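Local coordinates for levansucrase (Bacillus megaterium, PDB 3OM4), which belongs to the levansucrase/invertase family, whose members share a five-bladed beta-propeller fold, at residues 43-55 and 105-119. The protein carries 1 engineered substitution. Numbering follows the deposited sequence.
Sequences STIKNIASAKGKN and FYKKAGDKSIDSWKN
Ile-48 sits between two apolar partners of 105-119: its CG1 branch meets Ile-114 CD1 at 3.9 Å, the side chains crossing at about a right angle, while its CG2 approaches the Phe-105 ring obliquely. The two branches at its CB let this one residue serve both neighbours, and Thr-424 and Phe-425 of strand 424-434 also touch it. Ala-51, small enough to lie close, sets its CB against the edge of the same ring, 3.9 Å from Phe-105 CZ. With CG1 of Ile-114 anti to the backbone N (chi1 -176°), its CD1 end reaches Lys-46 O at 3.4 Å; Ile-114 CG2 lies alongside Lys-46 CB and CD.

Polar groups frame this centre. Ser-50 OG, at the Phe-105 edge, donates to Trp-117 O over 2.6 Å, from above the carbonyl plane. Ser-50 O is gripped twice, by Lys-52 N and by Asn-119 ND2 (3.1 Å), from opposite faces of its plane; Asn-119 OD1 bonds to Gly-121 N, so the amide is held at both ends. Outermost, the extended Lys-46 makes a salt bridge from NZ to Asp-115 OD2 (2.9 Å), meeting the oxygen from above the carboxylate plane. Water also joins Ala-49 N to Asp-115 OD1. Apolar packing and neutral hydrogen bonds together hold the turn 48-51 against the hairpin 101-122, with the salt bridge at the exposed margin.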
ATOM      1  N   SER A  43      16.928   5.900 -20.743  1.00 15.72           N
ATOM      2  CA  SER A  43      16.738   5.902 -22.192  1.00 16.15           C
ATOM      3  C   SER A  43      15.684   4.906 -22.682  1.00 16.27           C
ATOM      4  O   SER A  43      15.160   5.049 -23.788  1.00 16.69           O
ATOM      5  CB  SER A  43      18.074   5.627 -22.890  1.00 16.12           C
ATOM      6  OG  SER A  43      18.499   4.291 -22.669  1.00 16.73           O
ATOM      7  N   THR A  44      15.378   3.906 -21.859  1.00 16.16           N
ATOM      8  CA  THR A  44      14.462   2.832 -22.251  1.00 16.18           C
ATOM      9  C   THR A  44      13.053   2.967 -21.664  1.00 15.60           C
ATOM     10  O   THR A  44      12.161   2.185 -22.001  1.00 15.87           O
ATOM     11  CB  THR A  44      15.030   1.435 -21.889  1.00 16.25           C
ATOM     12  OG1 THR A  44      15.234   1.346 -20.474  1.00 17.28           O
ATOM     13  CG2 THR A  44      16.348   1.180 -22.613  1.00 16.92           C
ATOM     14  N   ILE A  45      12.859   3.960 -20.797  1.00 14.93           N
ATOM     15  CA  ILE A  45      11.578   4.167 -20.114  1.00 14.26           C
ATOM     16  C   ILE A  45      10.488   4.659 -21.071  1.00 13.92           C
ATOM     17  O   ILE A  45      10.661   5.661 -21.770  1.00 13.94           O
ATOM     18  CB  ILE A  45      11.727   5.134 -18.899  1.00 14.25           C
ATOM     19  CG1 ILE A  45      12.739   4.585 -17.875  1.00 13.89           C
ATOM     20  CG2 ILE A  45      10.365   5.435 -18.247  1.00 14.27           C
ATOM     21  CD1 ILE A  45      12.471   3.157 -17.387  1.00 13.75           C
ATOM     22  N   LYS A  46       9.373   3.933 -21.094  1.00 13.39           N
ATOM     23  CA  LYS A  46       8.230   4.253 -21.946  1.00 13.09           C
ATOM     24  C   LYS A  46       6.985   4.547 -21.118  1.00 12.65           C
ATOM     25  O   LYS A  46       6.789   3.950 -20.053  1.00 12.30           O
ATOM     26  CB  LYS A  46       7.908   3.067 -22.856  1.00 13.26           C
ATOM     27  CG  LYS A  46       8.887   2.801 -23.982  1.00 13.98           C
ATOM     28  CD  LYS A  46       8.421   1.581 -24.765  1.00 15.60           C
ATOM     29  CE  LYS A  46       9.294   1.298 -25.970  1.00 16.92           C
ATOM     30  NZ  LYS A  46       8.734   0.171 -26.770  1.00 18.01           N
ATOM     31  N   ASN A  47       6.141   5.449 -21.620  1.00 12.34           N
ATOM     32  CA  ASN A  47       4.769   5.578 -21.133  1.00 12.08           C
ATOM     33  C   ASN A  47       4.007   4.302 -21.469  1.00 11.99           C
ATOM     34  O   ASN A  47       4.354   3.601 -22.424  1.00 11.97           O
ATOM     35  CB  ASN A  47       4.036   6.744 -21.811  1.00 12.00           C
ATOM     36  CG  ASN A  47       4.643   8.105 -21.501  1.00 12.05           C
ATOM     37  OD1 ASN A  47       5.254   8.316 -20.455  1.00 12.19           O
ATOM     38  ND2 ASN A  47       4.460   9.045 -22.421  1.00 12.26           N
ATOM     39  N   ILE A  48       2.965   4.007 -20.696  1.00 11.95           N
ATOM     40  CA  ILE A  48       2.026   2.950 -21.056  1.00 11.97           C
ATOM     41  C   ILE A  48       1.208   3.463 -22.236  1.00 12.29           C
ATOM     42  O   ILE A  48       0.372   4.350 -22.076  1.00 11.97           O
ATOM     43  CB  ILE A  48       1.094   2.579 -19.878  1.00 11.88           C
ATOM     44  CG1 ILE A  48       1.919   2.249 -18.628  1.00 11.72           C
ATOM     45  CG2 ILE A  48       0.183   1.413 -20.261  1.00 11.75           C
ATOM     46  CD1 ILE A  48       1.123   2.254 -17.339  1.00 11.13           C
ATOM     47  N   ALA A  49       1.467   2.904 -23.418  1.00 12.71           N
ATOM     48  CA  ALA A  49       0.868   3.384 -24.668  1.00 13.33           C
ATOM     49  C   ALA A  49      -0.661   3.358 -24.653  1.00 13.58           C
ATOM     50  O   ALA A  49      -1.310   4.262 -25.188  1.00 13.81           O
ATOM     51  CB  ALA A  49       1.403   2.585 -25.854  1.00 13.32           C
ATOM     52  N   SER A  50      -1.223   2.327 -24.030  1.00 14.03           N
ATOM     53  CA  SER A  50      -2.672   2.147 -23.968  1.00 14.52           C
ATOM     54  C   SER A  50      -3.333   3.003 -22.888  1.00 14.91           C
ATOM     55  O   SER A  50      -4.562   3.097 -22.840  1.00 14.72           O
ATOM     56  CB  SER A  50      -3.020   0.672 -23.757  1.00 14.38           C
ATOM     57  OG  SER A  50      -2.637   0.239 -22.462  1.00 14.57           O
ATOM     58  N   ALA A  51      -2.519   3.622 -22.031  1.00 15.50           N
ATOM     59  CA  ALA A  51      -3.024   4.458 -20.941  1.00 16.29           C
ATOM     60  C   ALA A  51      -3.522   5.798 -21.466  1.00 16.96           C
ATOM     61  O   ALA A  51      -2.910   6.845 -21.244  1.00 16.91           O
ATOM     62  CB  ALA A  51      -1.961   4.658 -19.872  1.00 16.18           C
ATOM     63  N   LYS A  52      -4.634   5.735 -22.189  1.00 17.88           N
ATOM     64  CA  LYS A  52      -5.322   6.915 -22.680  1.00 18.98           C
ATOM     65  C   LYS A  52      -6.749   6.896 -22.153  1.00 19.71           C
ATOM     66  O   LYS A  52      -7.320   5.827 -21.931  1.00 19.72           O
ATOM     67  CB  LYS A  52      -5.299   6.948 -24.210  1.00 19.02           C
ATOM     68  CG  LYS A  52      -3.913   7.215 -24.783  1.00 19.63           C
ATOM     69  CD  LYS A  52      -3.829   6.911 -26.271  1.00 20.81           C
ATOM     70  CE  LYS A  52      -2.533   7.451 -26.878  1.00 21.22           C
ATOM     71  NZ  LYS A  52      -1.300   6.982 -26.169  1.00 22.04           N
ATOM     72  N   GLY A  53      -7.306   8.082 -21.934  1.00 20.60           N
ATOM     73  CA  GLY A  53      -8.673   8.223 -21.440  1.00 21.84           C
ATOM     74  C   GLY A  53      -9.160   9.643 -21.638  1.00 22.73           C
ATOM     75  O   GLY A  53      -8.428  10.485 -22.158  1.00 22.85           O
ATOM     76  N   LYS A  54     -10.393   9.913 -21.221  1.00 23.68           N
ATOM     77  CA  LYS A  54     -10.968  11.250 -21.371  1.00 24.63           C
ATOM     78  C   LYS A  54     -10.660  12.131 -20.166  1.00 25.09           C
ATOM     79  O   LYS A  54     -10.789  11.692 -19.019  1.00 25.22           O
ATOM     80  CB  LYS A  54     -12.483  11.169 -21.595  1.00 24.75           C
ATOM     81  CG  LYS A  54     -12.900  10.880 -23.034  1.00 25.43           C
ATOM     82  CD  LYS A  54     -12.827   9.393 -23.366  1.00 26.79           C
ATOM     83  CE  LYS A  54     -13.202   9.140 -24.821  1.00 27.09           C
ATOM     84  NZ  LYS A  54     -13.298   7.682 -25.109  1.00 28.12           N
ATOM     85  N   ASN A  55     -10.244  13.370 -20.428  1.00 25.71           N
ATOM     86  CA  ASN A  55     -10.078  14.358 -19.361  1.00 26.30           C
ATOM     87  C   ASN A  55     -11.429  14.917 -18.907  1.00 26.64           C
ATOM     88  O   ASN A  55     -12.474  14.551 -19.454  1.00 26.73           O
ATOM     89  CB  ASN A  55      -9.098  15.479 -19.756  1.00 26.35           C
ATOM     90  CG  ASN A  55      -9.549  16.281 -20.976  1.00 26.59           C
ATOM     91  OD1 ASN A  55     -10.704  16.220 -21.399  1.00 26.91           O
ATOM     92  ND2 ASN A  55      -8.622  17.046 -21.542  1.00 27.07           N
ATOM     93  N   PHE A 105      -5.931  -2.802 -16.667  1.00 11.77           N
ATOM     94  CA  PHE A 105      -5.008  -3.133 -17.747  1.00 12.02           C
ATOM     95  C   PHE A 105      -4.848  -4.646 -17.824  1.00 12.31           C
ATOM     96  O   PHE A 105      -4.950  -5.338 -16.810  1.00 12.25           O
ATOM     97  CB  PHE A 105      -3.642  -2.477 -17.525  1.00 11.95           C
ATOM     98  CG  PHE A 105      -3.655  -0.980 -17.640  1.00 11.86           C
ATOM     99  CD1 PHE A 105      -3.448  -0.363 -18.870  1.00 11.83           C
ATOM    100  CD2 PHE A 105      -3.859  -0.185 -16.516  1.00 11.46           C
ATOM    101  CE1 PHE A 105      -3.455   1.022 -18.984  1.00 11.67           C
ATOM    102  CE2 PHE A 105      -3.867   1.204 -16.616  1.00 11.46           C
ATOM    103  CZ  PHE A 105      -3.663   1.810 -17.851  1.00 11.60           C
ATOM    104  N   TYR A 106      -4.594  -5.153 -19.027  1.00 12.89           N
ATOM    105  CA  TYR A 106      -4.433  -6.592 -19.230  1.00 13.31           C
ATOM    106  C   TYR A 106      -3.422  -6.928 -20.323  1.00 13.71           C
ATOM    107  O   TYR A 106      -3.187  -6.136 -21.233  1.00 13.54           O
ATOM    108  CB  TYR A 106      -5.784  -7.252 -19.523  1.00 13.31           C
ATOM    109  CG  TYR A 106      -6.438  -6.804 -20.811  1.00 13.56           C
ATOM    110  CD1 TYR A 106      -6.378  -7.599 -21.956  1.00 13.85           C
ATOM    111  CD2 TYR A 106      -7.121  -5.586 -20.887  1.00 13.97           C
ATOM    112  CE1 TYR A 106      -6.977  -7.199 -23.139  1.00 14.10           C
ATOM    113  CE2 TYR A 106      -7.722  -5.175 -22.070  1.00 14.35           C
ATOM    114  CZ  TYR A 106      -7.645  -5.989 -23.192  1.00 14.16           C
ATOM    115  OH  TYR A 106      -8.235  -5.596 -24.366  1.00 14.20           O
ATOM    116  N   LYS A 107      -2.837  -8.115 -20.221  1.00 14.45           N
ATOM    117  CA  LYS A 107      -1.757  -8.535 -21.108  1.00 15.30           C
ATOM    118  C   LYS A 107      -1.802 -10.048 -21.270  1.00 15.85           C
ATOM    119  O   LYS A 107      -1.987 -10.776 -20.293  1.00 15.72           O
ATOM    120  CB  LYS A 107      -0.406  -8.097 -20.520  1.00 15.30           C
ATOM    121  CG  LYS A 107       0.837  -8.596 -21.257  1.00 16.15           C
ATOM    122  CD  LYS A 107       2.138  -8.257 -20.510  1.00 16.62           C
ATOM    123  CE  LYS A 107       2.318  -9.057 -19.212  1.00 17.07           C
ATOM    124  NZ  LYS A 107       2.436 -10.530 -19.413  1.00 17.12           N
ATOM    125  N   LYS A 108      -1.647 -10.513 -22.509  1.00 16.81           N
ATOM    126  CA  LYS A 108      -1.477 -11.938 -22.778  1.00 17.91           C
ATOM    127  C   LYS A 108      -0.364 -12.470 -21.879  1.00 18.57           C
ATOM    128  O   LYS A 108       0.719 -11.886 -21.818  1.00 18.72           O
ATOM    129  CB  LYS A 108      -1.138 -12.173 -24.254  1.00 17.86           C
ATOM    130  CG  LYS A 108      -2.275 -11.872 -25.226  1.00 18.52           C
ATOM    131  CD  LYS A 108      -3.279 -13.017 -25.285  1.00 19.34           C
ATOM    132  CE  LYS A 108      -4.411 -12.714 -26.254  1.00 20.03           C
ATOM    133  NZ  LYS A 108      -5.515 -13.709 -26.118  1.00 21.00           N
ATOM    134  N   ALA A 109      -0.646 -13.563 -21.173  1.00 19.48           N
ATOM    135  CA  ALA A 109       0.255 -14.097 -20.144  1.00 20.32           C
ATOM    136  C   ALA A 109       1.713 -14.221 -20.593  1.00 20.85           C
ATOM    137  O   ALA A 109       2.629 -14.022 -19.790  1.00 21.20           O
ATOM    138  CB  ALA A 109      -0.262 -15.438 -19.626  1.00 20.27           C
ATOM    139  N   GLY A 110       1.913 -14.529 -21.875  1.00 21.36           N
ATOM    140  CA  GLY A 110       3.247 -14.745 -22.442  1.00 21.80           C
ATOM    141  C   GLY A 110       3.896 -13.543 -23.112  1.00 22.05           C
ATOM    142  O   GLY A 110       5.072 -13.597 -23.483  1.00 22.30           O
ATOM    143  N   ASP A 111       3.135 -12.464 -23.285  1.00 22.06           N
ATOM    144  CA  ASP A 111       3.693 -11.202 -23.772  1.00 21.97           C
ATOM    145  C   ASP A 111       4.510 -10.541 -22.666  1.00 21.77           C
ATOM    146  O   ASP A 111       4.234 -10.743 -21.481  1.00 21.85           O
ATOM    147  CB  ASP A 111       2.587 -10.266 -24.266  1.00 22.07           C
ATOM    148  CG  ASP A 111       2.116 -10.597 -25.677  1.00 22.62           C
ATOM    149  OD1 ASP A 111       2.810 -11.347 -26.401  1.00 23.31           O
ATOM    150  OD2 ASP A 111       1.043 -10.091 -26.070  1.00 23.10           O
ATOM    151  N   LYS A 112       5.518  -9.759 -23.049  1.00 21.45           N
ATOM    152  CA  LYS A 112       6.470  -9.214 -22.073  1.00 21.13           C
ATOM    153  C   LYS A 112       6.589  -7.691 -22.063  1.00 20.62           C
ATOM    154  O   LYS A 112       6.789  -7.093 -21.006  1.00 20.66           O
ATOM    155  CB  LYS A 112       7.859  -9.850 -22.256  1.00 21.24           C
ATOM    156  CG  LYS A 112       7.902 -11.382 -22.128  1.00 21.86           C
ATOM    157  CD  LYS A 112       7.300 -11.897 -20.811  1.00 23.00           C
ATOM    158  CE  LYS A 112       8.219 -11.668 -19.614  1.00 23.43           C
ATOM    159  NZ  LYS A 112       9.357 -12.634 -19.579  1.00 23.96           N
ATOM    160  N   SER A 113       6.471  -7.069 -23.234  1.00 20.17           N
ATOM    161  CA  SER A 113       6.707  -5.631 -23.378  1.00 19.53           C
ATOM    162  C   SER A 113       5.642  -4.780 -22.684  1.00 19.09           C
ATOM    163  O   SER A 113       4.512  -5.228 -22.479  1.00 18.92           O
ATOM    164  CB  SER A 113       6.814  -5.245 -24.858  1.00 19.64           C
ATOM    165  OG  SER A 113       5.571  -5.380 -25.528  1.00 19.79           O
ATOM    166  N   ILE A 114       6.019  -3.555 -22.321  1.00 18.47           N
ATOM    167  CA  ILE A 114       5.072  -2.585 -21.772  1.00 18.01           C
ATOM    168  C   ILE A 114       4.003  -2.231 -22.817  1.00 17.83           C
ATOM    169  O   ILE A 114       2.845  -1.987 -22.473  1.00 17.62           O
ATOM    170  CB  ILE A 114       5.785  -1.309 -21.219  1.00 17.91           C
ATOM    171  CG1 ILE A 114       4.766  -0.360 -20.568  1.00 17.54           C
ATOM    172  CG2 ILE A 114       6.625  -0.623 -22.311  1.00 17.74           C
ATOM    173  CD1 ILE A 114       5.365   0.836 -19.848  1.00 17.49           C
ATOM    174  N   ASP A 115       4.400  -2.233 -24.090  1.00 17.70           N
ATOM    175  CA  ASP A 115       3.476  -1.986 -25.203  1.00 17.58           C
ATOM    176  C   ASP A 115       2.402  -3.074 -25.344  1.00 17.26           C
ATOM    177  O   ASP A 115       1.399  -2.872 -26.034  1.00 17.23           O
ATOM    178  CB  ASP A 115       4.249  -1.826 -26.522  1.00 17.85           C
ATOM    179  CG  ASP A 115       5.026  -0.513 -26.605  1.00 18.28           C
ATOM    180  OD1 ASP A 115       4.718   0.442 -25.860  1.00 18.84           O
ATOM    181  OD2 ASP A 115       5.951  -0.434 -27.440  1.00 19.61           O
ATOM    182  N   SER A 116       2.611  -4.214 -24.685  1.00 16.85           N
ATOM    183  CA  SER A 116       1.660  -5.333 -24.712  1.00 16.63           C
ATOM    184  C   SER A 116       0.488  -5.165 -23.743  1.00 16.28           C
ATOM    185  O   SER A 116      -0.488  -5.921 -23.803  1.00 16.28           O
ATOM    186  CB  SER A 116       2.376  -6.657 -24.425  1.00 16.70           C
ATOM    187  OG  SER A 116       3.338  -6.950 -25.424  1.00 17.30           O
ATOM    188  N   TRP A 117       0.595  -4.191 -22.842  1.00 15.78           N
ATOM    189  CA  TRP A 117      -0.472  -3.899 -21.892  1.00 15.21           C
ATOM    190  C   TRP A 117      -1.583  -3.122 -22.573  1.00 15.20           C
ATOM    191  O   TRP A 117      -1.389  -1.977 -22.983  1.00 15.34           O
ATOM    192  CB  TRP A 117       0.060  -3.115 -20.693  1.00 14.96           C
ATOM    193  CG  TRP A 117       0.860  -3.954 -19.765  1.00 13.64           C
ATOM    194  CD1 TRP A 117       2.218  -4.022 -19.690  1.00 12.99           C
ATOM    195  CD2 TRP A 117       0.355  -4.859 -18.779  1.00 12.30           C
ATOM    196  NE1 TRP A 117       2.596  -4.914 -18.716  1.00 12.13           N
ATOM    197  CE2 TRP A 117       1.471  -5.443 -18.140  1.00 12.05           C
ATOM    198  CE3 TRP A 117      -0.934  -5.234 -18.371  1.00 11.28           C
ATOM    199  CZ2 TRP A 117       1.341  -6.380 -17.112  1.00 11.55           C
ATOM    200  CZ3 TRP A 117      -1.063  -6.173 -17.351  1.00 10.68           C
ATOM    201  CH2 TRP A 117       0.071  -6.735 -16.736  1.00 11.31           C
ATOM    202  N   LYS A 118      -2.739  -3.765 -22.707  1.00 14.93           N
ATOM    203  CA  LYS A 118      -3.927  -3.119 -23.248  1.00 14.80           C
ATOM    204  C   LYS A 118      -4.762  -2.546 -22.106  1.00 14.47           C
ATOM    205  O   LYS A 118      -4.623  -2.964 -20.956  1.00 14.45           O
ATOM    206  CB  LYS A 118      -4.751  -4.107 -24.077  1.00 14.94           C
ATOM    207  CG  LYS A 118      -4.054  -4.580 -25.352  1.00 15.85           C
ATOM    208  CD  LYS A 118      -4.916  -5.558 -26.144  1.00 17.34           C
ATOM    209  CE  LYS A 118      -5.963  -4.835 -26.981  1.00 18.75           C
ATOM    210  NZ  LYS A 118      -6.659  -5.763 -27.917  1.00 20.17           N
ATOM    211  N   ASN A 119      -5.623  -1.589 -22.436  1.00 14.06           N
ATOM    212  CA  ASN A 119      -6.428  -0.875 -21.450  1.00 13.78           C
ATOM    213  C   ASN A 119      -7.916  -1.148 -21.651  1.00 13.67           C
ATOM    214  O   ASN A 119      -8.482  -0.809 -22.691  1.00 13.42           O
ATOM    215  CB  ASN A 119      -6.132   0.626 -21.550  1.00 13.73           C
ATOM    216  CG  ASN A 119      -6.840   1.455 -20.485  1.00 13.95           C
ATOM    217  OD1 ASN A 119      -7.489   0.927 -19.583  1.00 13.84           O
ATOM    218  ND2 ASN A 119      -6.704   2.769 -20.589  1.00 13.91           N
TER
HETATM  219  O   HOH W   1       3.543   1.128 -23.636  1.00 13.83           O
HETATM  220  O   HOH W   2       0.540  -0.199 -23.529  1.00 13.58           O